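Local atomic coordinates of cyanophycinase-like exopeptidase (actinobacterium SCGC AAA027-L06, PDB entry 6NQC), a protein that probably cleaves peptides as a serine exopeptidase of family S51, the family of cyanophycinases and related enzymes. Residues C153-P165 with T175-H189. Sequence-based numbering, arbitrary orientation.
Sequences CSAGAMVLSTHVP and TEGFGIIENVRVIPH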
loop_
_atom_site.group_PDB
_atom_site.type_symbol
_atom_site.label_atom_id
_atom_site.label_comp_id
_atom_site.label_asym_id
_atom_site.label_seq_id
_atom_site.Cartn_x
_atom_site.Cartn_y
_atom_site.Cartn_z
ATOM N N CYS A 153 -0.214 -3.274 -0.817
ATOM C CA CYS A 153 0.417 -4.584 -0.850
ATOM C C CYS A 153 1.078 -4.796 -2.207
ATOM O O CYS A 153 0.451 -4.566 -3.249
ATOM C CB CYS A 153 -0.614 -5.666 -0.568
ATOM S SG CYS A 153 0.032 -7.306 -0.695
ATOM N N SER A 154 2.357 -5.192 -2.179
ATOM C CA SER A 154 3.158 -5.468 -3.372
ATOM C C SER A 154 3.188 -4.226 -4.261
ATOM O O SER A 154 3.749 -3.195 -3.854
ATOM C CB SER A 154 2.597 -6.706 -4.086
ATOM O OG SER A 154 3.518 -7.121 -5.062
ATOM N N ALA A 155 2.548 -4.276 -5.438
ATOM C CA ALA A 155 2.474 -3.092 -6.286
ATOM C C ALA A 155 1.919 -1.909 -5.523
ATOM O O ALA A 155 2.297 -0.758 -5.780
ATOM C CB ALA A 155 1.612 -3.342 -7.522
ATOM N N GLY A 156 0.954 -2.168 -4.622
ATOM C CA GLY A 156 0.331 -1.091 -3.878
ATOM C C GLY A 156 1.261 -0.405 -2.909
ATOM O O GLY A 156 1.088 0.775 -2.595
ATOM N N ALA A 157 2.244 -1.131 -2.410
ATOM C CA ALA A 157 3.284 -0.523 -1.608
ATOM C C ALA A 157 4.299 0.228 -2.471
ATOM O O ALA A 157 4.794 1.294 -2.081
ATOM C CB ALA A 157 3.968 -1.596 -0.773
ATOM N N MET A 158 4.621 -0.295 -3.659
ATOM C CA MET A 158 5.640 0.349 -4.505
ATOM C C MET A 158 5.208 1.741 -4.940
ATOM O O MET A 158 6.036 2.662 -5.059
ATOM C CB MET A 158 5.935 -0.529 -5.730
ATOM C CG MET A 158 6.548 -1.889 -5.358
ATOM S SD MET A 158 6.731 -3.028 -6.743
ATOM C CE MET A 158 7.921 -2.112 -7.759
ATOM N N VAL A 159 3.907 1.932 -5.176
ATOM C CA VAL A 159 3.498 3.206 -5.763
ATOM C C VAL A 159 3.406 4.322 -4.728
ATOM O O VAL A 159 3.171 5.475 -5.093
ATOM C CB VAL A 159 2.140 3.120 -6.477
ATOM C CG1 VAL A 159 2.179 2.119 -7.635
ATOM C CG2 VAL A 159 1.059 2.713 -5.481
ATOM N N LEU A 160 3.615 4.026 -3.450
ATOM C CA LEU A 160 3.556 5.059 -2.418
ATOM C C LEU A 160 4.830 5.920 -2.368
ATOM O O LEU A 160 4.784 7.024 -1.811
ATOM C CB LEU A 160 3.290 4.405 -1.047
ATOM C CG LEU A 160 2.025 3.542 -0.991
ATOM C CD1 LEU A 160 1.797 2.925 0.357
ATOM C CD2 LEU A 160 0.825 4.365 -1.459
ATOM N N SER A 161 5.934 5.443 -2.951
ATOM C CA SER A 161 7.169 6.205 -3.062
ATOM C C SER A 161 7.043 7.271 -4.154
ATOM O O SER A 161 6.020 7.388 -4.845
ATOM C CB SER A 161 8.337 5.281 -3.414
ATOM O OG SER A 161 8.639 4.404 -2.354
ATOM N N THR A 162 8.125 8.035 -4.330
ATOM C CA THR A 162 8.129 9.063 -5.368
ATOM C C THR A 162 8.277 8.442 -6.755
ATOM O O THR A 162 7.770 8.996 -7.730
ATOM C CB THR A 162 9.282 10.083 -5.166
ATOM O OG1 THR A 162 10.551 9.392 -5.185
ATOM C CG2 THR A 162 9.105 10.860 -3.884
ATOM N N HIS A 163 8.932 7.282 -6.850
ATOM C CA HIS A 163 9.259 6.657 -8.122
ATOM C C HIS A 163 9.107 5.148 -8.058
ATOM O O HIS A 163 9.331 4.527 -7.011
ATOM C CB HIS A 163 10.678 7.010 -8.552
ATOM C CG HIS A 163 10.862 8.479 -8.749
ATOM N ND1 HIS A 163 11.087 9.330 -7.698
ATOM C CD2 HIS A 163 10.751 9.254 -9.854
ATOM C CE1 HIS A 163 11.157 10.566 -8.157
ATOM N NE2 HIS A 163 10.944 10.546 -9.458
ATOM N N VAL A 164 8.766 4.574 -9.207
ATOM C CA VAL A 164 8.537 3.137 -9.346
ATOM C C VAL A 164 9.526 2.618 -10.380
ATOM O O VAL A 164 9.493 3.078 -11.527
ATOM C CB VAL A 164 7.097 2.815 -9.771
ATOM C CG1 VAL A 164 6.945 1.340 -9.942
ATOM C CG2 VAL A 164 6.090 3.397 -8.719
ATOM N N PRO A 165 10.398 1.657 -10.038
ATOM C CA PRO A 165 11.430 1.214 -11.000
ATOM C C PRO A 165 10.811 0.503 -12.184
ATOM O O PRO A 165 9.854 -0.253 -12.037
ATOM C CB PRO A 165 12.272 0.231 -10.195
ATOM C CG PRO A 165 11.287 -0.268 -9.121
ATOM C CD PRO A 165 10.462 0.896 -8.779
ATOM N N THR A 175 8.696 5.262 -13.325
ATOM C CA THR A 175 7.377 5.863 -13.270
ATOM C C THR A 175 7.214 6.677 -11.986
ATOM O O THR A 175 7.648 6.269 -10.910
ATOM C CB THR A 175 6.315 4.758 -13.340
ATOM O OG1 THR A 175 6.464 4.045 -14.571
ATOM C CG2 THR A 175 4.880 5.345 -13.238
ATOM N N GLU A 176 6.594 7.844 -12.111
ATOM C CA GLU A 176 6.258 8.654 -10.951
ATOM C C GLU A 176 5.160 7.985 -10.123
ATOM O O GLU A 176 4.113 7.601 -10.639
ATOM C CB GLU A 176 5.819 10.039 -11.422
ATOM C CG GLU A 176 5.462 11.015 -10.324
ATOM C CD GLU A 176 5.240 12.447 -10.857
ATOM O OE1 GLU A 176 5.650 12.729 -12.009
ATOM O OE2 GLU A 176 4.653 13.279 -10.118
ATOM N N GLY A 177 5.421 7.818 -8.831
ATOM C CA GLY A 177 4.438 7.344 -7.890
ATOM C C GLY A 177 3.755 8.483 -7.159
ATOM O O GLY A 177 3.872 9.655 -7.512
ATOM N N PHE A 178 3.027 8.110 -6.114
ATOM C CA PHE A 178 2.202 9.073 -5.388
ATOM C C PHE A 178 3.028 9.905 -4.424
ATOM O O PHE A 178 2.622 11.009 -4.080
ATOM C CB PHE A 178 1.099 8.338 -4.632
ATOM C CG PHE A 178 0.241 7.445 -5.493
ATOM C CD1 PHE A 178 -0.030 7.770 -6.815
ATOM C CD2 PHE A 178 -0.283 6.279 -4.980
ATOM C CE1 PHE A 178 -0.829 6.948 -7.579
ATOM C CE2 PHE A 178 -1.066 5.440 -5.748
ATOM C CZ PHE A 178 -1.376 5.769 -7.008
ATOM N N GLY A 179 4.178 9.389 -3.963
ATOM C CA GLY A 179 5.136 10.166 -3.207
ATOM C C GLY A 179 4.734 10.525 -1.786
ATOM O O GLY A 179 5.143 11.559 -1.290
ATOM N N ILE A 180 3.985 9.680 -1.109
ATOM C CA ILE A 180 3.628 9.982 0.266
ATOM C C ILE A 180 4.572 9.417 1.316
ATOM O O ILE A 180 4.515 9.849 2.475
ATOM C CB ILE A 180 2.191 9.494 0.556
ATOM C CG1 ILE A 180 2.089 8.007 0.332
ATOM C CG2 ILE A 180 1.223 10.320 -0.285
ATOM C CD1 ILE A 180 0.923 7.422 1.049
ATOM N N ILE A 181 5.378 8.415 0.990
ATOM C CA ILE A 181 6.579 8.149 1.765
ATOM C C ILE A 181 7.710 8.803 0.974
ATOM O O ILE A 181 8.105 8.338 -0.107
ATOM C CB ILE A 181 6.790 6.669 2.028
ATOM C CG1 ILE A 181 6.692 5.819 0.765
ATOM C CG2 ILE A 181 5.713 6.153 2.979
ATOM C CD1 ILE A 181 6.909 4.372 1.017
ATOM N N GLU A 182 8.189 9.937 1.454
ATOM C CA GLU A 182 9.062 10.746 0.614
ATOM C C GLU A 182 10.467 10.172 0.522
ATOM O O GLU A 182 11.149 10.358 -0.505
ATOM C CB GLU A 182 9.109 12.189 1.137
ATOM C CG GLU A 182 8.203 13.157 0.357
ATOM C CD GLU A 182 8.089 14.545 1.001
ATOM O OE1 GLU A 182 9.093 15.027 1.589
ATOM O OE2 GLU A 182 6.986 15.148 0.912
ATOM N N ASN A 183 10.935 9.513 1.582
ATOM C CA ASN A 183 12.335 9.091 1.640
ATOM C C ASN A 183 12.510 7.585 1.729
ATOM O O ASN A 183 13.619 7.116 1.999
ATOM C CB ASN A 183 13.039 9.768 2.820
ATOM C CG ASN A 183 12.544 9.289 4.153
ATOM O OD1 ASN A 183 11.364 9.002 4.329
ATOM N ND2 ASN A 183 13.453 9.207 5.115
ATOM N N VAL A 184 11.459 6.816 1.494
ATOM C CA VAL A 184 11.526 5.371 1.599
ATOM C C VAL A 184 10.917 4.777 0.333
ATOM O O VAL A 184 9.924 5.291 -0.194
ATOM C CB VAL A 184 10.794 4.860 2.857
ATOM C CG1 VAL A 184 10.873 3.357 2.867
ATOM C CG2 VAL A 184 11.392 5.480 4.098
ATOM N N ARG A 185 11.533 3.724 -0.164
ATOM C CA ARG A 185 10.977 2.893 -1.226
ATOM C C ARG A 185 11.050 1.426 -0.820
ATOM O O ARG A 185 11.994 0.996 -0.151
ATOM C CB ARG A 185 11.723 3.118 -2.520
ATOM C CG ARG A 185 11.274 2.198 -3.656
ATOM C CD ARG A 185 11.926 2.674 -4.972
ATOM N NE ARG A 185 13.344 2.350 -5.134
ATOM C CZ ARG A 185 13.836 1.192 -5.570
ATOM N NH1 ARG A 185 13.046 0.154 -5.838
ATOM N NH2 ARG A 185 15.138 1.057 -5.681
ATOM N N VAL A 186 10.077 0.652 -1.303
ATOM C CA VAL A 186 9.852 -0.726 -0.895
ATOM C C VAL A 186 10.044 -1.667 -2.081
ATOM O O VAL A 186 9.454 -1.472 -3.153
ATOM C CB VAL A 186 8.419 -0.919 -0.343
ATOM C CG1 VAL A 186 8.068 -2.418 -0.215
ATOM C CG2 VAL A 186 8.258 -0.153 0.944
ATOM N N ILE A 187 10.779 -2.750 -1.846
ATOM C CA ILE A 187 10.790 -3.912 -2.714
ATOM C C ILE A 187 9.938 -4.995 -2.031
ATOM O O ILE A 187 10.337 -5.478 -0.962
ATOM C CB ILE A 187 12.213 -4.410 -2.979
ATOM C CG1 ILE A 187 12.997 -3.286 -3.647
ATOM C CG2 ILE A 187 12.156 -5.613 -3.879
ATOM C CD1 ILE A 187 14.494 -3.507 -3.713
ATOM N N PRO A 188 8.789 -5.351 -2.588
ATOM C CA PRO A 188 7.930 -6.365 -1.959
ATOM C C PRO A 188 8.381 -7.763 -2.345
ATOM O O PRO A 188 9.336 -7.924 -3.057
ATOM C CB PRO A 188 6.554 -6.058 -2.538
ATOM C CG PRO A 188 6.837 -5.440 -3.912
ATOM C CD PRO A 188 8.170 -4.728 -3.777
ATOM N N HIS A 189 7.640 -8.781 -1.861
ATOM C CA HIS A 189 7.921 -10.172 -2.228
ATOM C C HIS A 189 9.425 -10.423 -2.115
ATOM O O HIS A 189 10.014 -11.072 -3.004
ATOM C CB HIS A 189 7.494 -10.492 -3.667
ATOM C CG HIS A 189 6.018 -10.396 -3.914
ATOM N ND1 HIS A 189 5.140 -11.414 -3.625
ATOM C CD2 HIS A 189 5.281 -9.427 -4.491
ATOM C CE1 HIS A 189 3.917 -11.050 -3.966
ATOM N NE2 HIS A 189 3.976 -9.837 -4.483
HETATM O O HOH W 1 7.647 1.989 -2.295
#
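Ser154 meets His189 at the edge of the imidazole: OG lies in the ring plane, 2.8 Å from NE2, but the N-H points well off it (116°), so the bond is weak. With Glu219 on His189 ND1 and Ser154 at the strained turn of a GxSxG elbow, this is consistent with the Ser-His-Glu triad of S51 peptidases. Met158 crosses Pro188 at about a right angle, CG 3.6 Å from the proline CD; CG anti to the carbonyl carbon (chi1 -64°) and extended chi2 carry SD to 3.7 Å from Pro188 CG and CD. Val159 CB sits over one face of the Phe178 ring and CG2 reaches CE2 at 3.5 Å, the side chains side by side, while Leu160 CD2 meets the ring's edge. The same valine's carbonyl O takes Phe178 N at 2.8 Å, nearly straight (173°). In one of two Ser161 conformers, OG donates to Val184 O in the carbonyl plane, on a lone pair, and accepts from a water that joins Ala157 O to Val186 N. His163-Val164 and Thr175-Glu176 pair as a short antiparallel hairpin. Helix 124-131 packs on Val159, Val164 and Thr175, Trp137 stacks on Phe178, and strands 26-29 and 213-217 touch Val186.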